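PDB 5JXF: Asp/Glu-specific dipeptidyl-peptidase, which removes dipeptides from the N-terminus of oligopeptides as a serine peptidase of family S46, cleaving after aspartate or glutamate. Local coordinates for residues G220-D225 with Y621-P626. Numbering follows the deposited sequence.
Sequences GKFGSD and YEFDVP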
loop_
_atom_site.group_PDB
_atom_site.type_symbol
_atom_site.label_atom_id
_atom_site.label_comp_id
_atom_site.label_asym_id
_atom_site.label_seq_id
_atom_site.Cartn_x
_atom_site.Cartn_y
_atom_site.Cartn_z
ATOM N N GLY A 220 -12.803 14.308 10.285
ATOM C CA GLY A 220 -11.666 15.130 10.714
ATOM C C GLY A 220 -10.307 14.449 10.637
ATOM O O GLY A 220 -9.295 15.079 10.311
ATOM N N LYS A 221 -10.262 13.156 10.956
ATOM C CA LYS A 221 -9.030 12.398 10.778
ATOM C C LYS A 221 -9.326 11.020 10.179
ATOM O O LYS A 221 -8.858 9.995 10.673
ATOM C CB LYS A 221 -8.276 12.280 12.105
ATOM C CG LYS A 221 -9.135 11.946 13.311
ATOM C CD LYS A 221 -8.378 12.219 14.607
ATOM C CE LYS A 221 -7.013 11.547 14.601
ATOM N NZ LYS A 221 -6.397 11.493 15.953
ATOM N N PHE A 222 -10.108 11.018 9.106
ATOM C CA PHE A 222 -10.376 9.804 8.343
ATOM C C PHE A 222 -9.102 9.037 8.049
ATOM O O PHE A 222 -8.198 9.556 7.404
ATOM C CB PHE A 222 -11.090 10.138 7.026
ATOM C CG PHE A 222 -11.541 8.903 6.251
ATOM C CD1 PHE A 222 -12.389 7.974 6.835
ATOM C CD2 PHE A 222 -11.115 8.676 4.955
ATOM C CE1 PHE A 222 -12.820 6.826 6.125
ATOM C CE2 PHE A 222 -11.550 7.555 4.245
ATOM C CZ PHE A 222 -12.400 6.629 4.839
ATOM N N GLY A 223 -9.026 7.800 8.531
ATOM C CA GLY A 223 -7.833 6.994 8.327
ATOM C C GLY A 223 -6.825 7.068 9.462
ATOM O O GLY A 223 -5.878 6.276 9.508
ATOM N N SER A 224 -7.039 8.014 10.375
ATOM C CA SER A 224 -6.188 8.194 11.557
ATOM C C SER A 224 -4.709 8.037 11.230
ATOM O O SER A 224 -4.170 8.726 10.358
ATOM C CB SER A 224 -6.575 7.198 12.658
ATOM O OG SER A 224 -7.717 7.625 13.383
ATOM N N ASP A 225 -4.068 7.090 11.906
ATOM C CA ASP A 225 -2.640 6.907 11.763
ATOM C C ASP A 225 -2.241 6.101 10.525
ATOM O O ASP A 225 -1.122 6.244 10.028
ATOM C CB ASP A 225 -2.086 6.269 13.027
ATOM C CG ASP A 225 -2.279 7.158 14.247
ATOM O OD1 ASP A 225 -2.768 8.308 14.087
ATOM O OD2 ASP A 225 -1.939 6.715 15.363
ATOM N N TYR A 621 -12.295 1.316 13.536
ATOM C CA TYR A 621 -11.654 2.336 14.373
ATOM C C TYR A 621 -11.244 3.576 13.561
ATOM O O TYR A 621 -11.547 4.712 13.942
ATOM C CB TYR A 621 -10.431 1.725 15.072
ATOM C CG TYR A 621 -9.872 2.531 16.229
ATOM C CD1 TYR A 621 -10.537 2.593 17.447
ATOM C CD2 TYR A 621 -8.681 3.229 16.097
ATOM C CE1 TYR A 621 -10.028 3.329 18.511
ATOM C CE2 TYR A 621 -8.161 3.964 17.149
ATOM C CZ TYR A 621 -8.836 4.013 18.351
ATOM O OH TYR A 621 -8.313 4.750 19.388
ATOM N N GLU A 622 -10.593 3.341 12.423
ATOM C CA GLU A 622 -10.050 4.410 11.590
ATOM C C GLU A 622 -10.897 4.744 10.359
ATOM O O GLU A 622 -11.121 5.913 10.057
ATOM C CB GLU A 622 -8.632 4.045 11.139
ATOM C CG GLU A 622 -7.691 3.621 12.272
ATOM C CD GLU A 622 -6.330 3.145 11.765
ATOM O OE1 GLU A 622 -6.220 2.820 10.563
ATOM O OE2 GLU A 622 -5.369 3.103 12.567
ATOM N N PHE A 623 -11.368 3.732 9.635
ATOM C CA PHE A 623 -11.992 4.006 8.341
ATOM C C PHE A 623 -13.510 3.851 8.309
ATOM O O PHE A 623 -14.083 3.705 7.228
ATOM C CB PHE A 623 -11.398 3.103 7.255
ATOM C CG PHE A 623 -9.932 3.315 7.011
ATOM C CD1 PHE A 623 -9.490 4.306 6.143
ATOM C CD2 PHE A 623 -8.993 2.515 7.637
ATOM C CE1 PHE A 623 -8.127 4.500 5.902
ATOM C CE2 PHE A 623 -7.626 2.698 7.402
ATOM C CZ PHE A 623 -7.199 3.704 6.531
ATOM N N ASP A 624 -14.168 3.882 9.462
ATOM C CA ASP A 624 -15.632 3.968 9.461
ATOM C C ASP A 624 -16.050 5.335 8.898
ATOM O O ASP A 624 -15.289 6.295 8.975
ATOM C CB ASP A 624 -16.187 3.754 10.873
ATOM C CG ASP A 624 -17.694 3.582 10.902
ATOM O OD1 ASP A 624 -18.323 3.437 9.826
ATOM O OD2 ASP A 624 -18.251 3.564 12.018
ATOM N N VAL A 625 -17.236 5.404 8.298
ATOM C CA VAL A 625 -17.767 6.652 7.746
ATOM C C VAL A 625 -19.087 6.964 8.434
ATOM O O VAL A 625 -19.849 6.053 8.719
ATOM C CB VAL A 625 -17.986 6.568 6.208
ATOM C CG1 VAL A 625 -18.609 7.853 5.675
ATOM C CG2 VAL A 625 -16.681 6.292 5.490
ATOM N N PRO A 626 -19.342 8.245 8.752
ATOM C CA PRO A 626 -20.654 8.601 9.300
ATOM C C PRO A 626 -21.796 8.242 8.355
ATOM O O PRO A 626 -21.596 8.139 7.137
ATOM C CB PRO A 626 -20.562 10.115 9.479
ATOM C CG PRO A 626 -19.127 10.375 9.673
ATOM C CD PRO A 626 -18.408 9.384 8.798
#
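Phe222, at a corner of the type II beta turn from Lys221 to Ser224, forms a T-shaped (edge-to-face) pair with Phe623. The ring planes stand at 88°, and the edge of Phe623 points at the face of Phe222, with CD1 of Phe623 3.9 Å from CZ of Phe222. The Phe222 side chain leaves with CG anti to its own nitrogen (chi1 -174°), which turns the ring toward the 621-626 loop. There Phe222 CE1 also meets Val625 CG2, and Ala612 and Lys615 of helix 609-615 add to the packing. If Phe222 were replaced by alanine, the edge of Phe623 would probably lose the aromatic face it points at, and a gap would open beside Val625. Gly223 lies over a face of Phe623 in a CH-pi contact, its CA 3.9 Å from the ring centroid. With phi 94°, a CB here would be jammed against the carbonyl O of Phe222 and would come tight against Phe623 CE1. The extended Glu622 chain runs along the turn, its CG against Ser224 CB, and OE1 of Glu622 is hydrogen-bonded to OG1 of Thr226. The contact thus ties the 621-626 loop to the turn that leads into Asp225, a residue of the pocket holding the bound arginine. One backbone bond joins the segments: Gly223 N gives its hydrogen to Glu622 O at 3.2 Å.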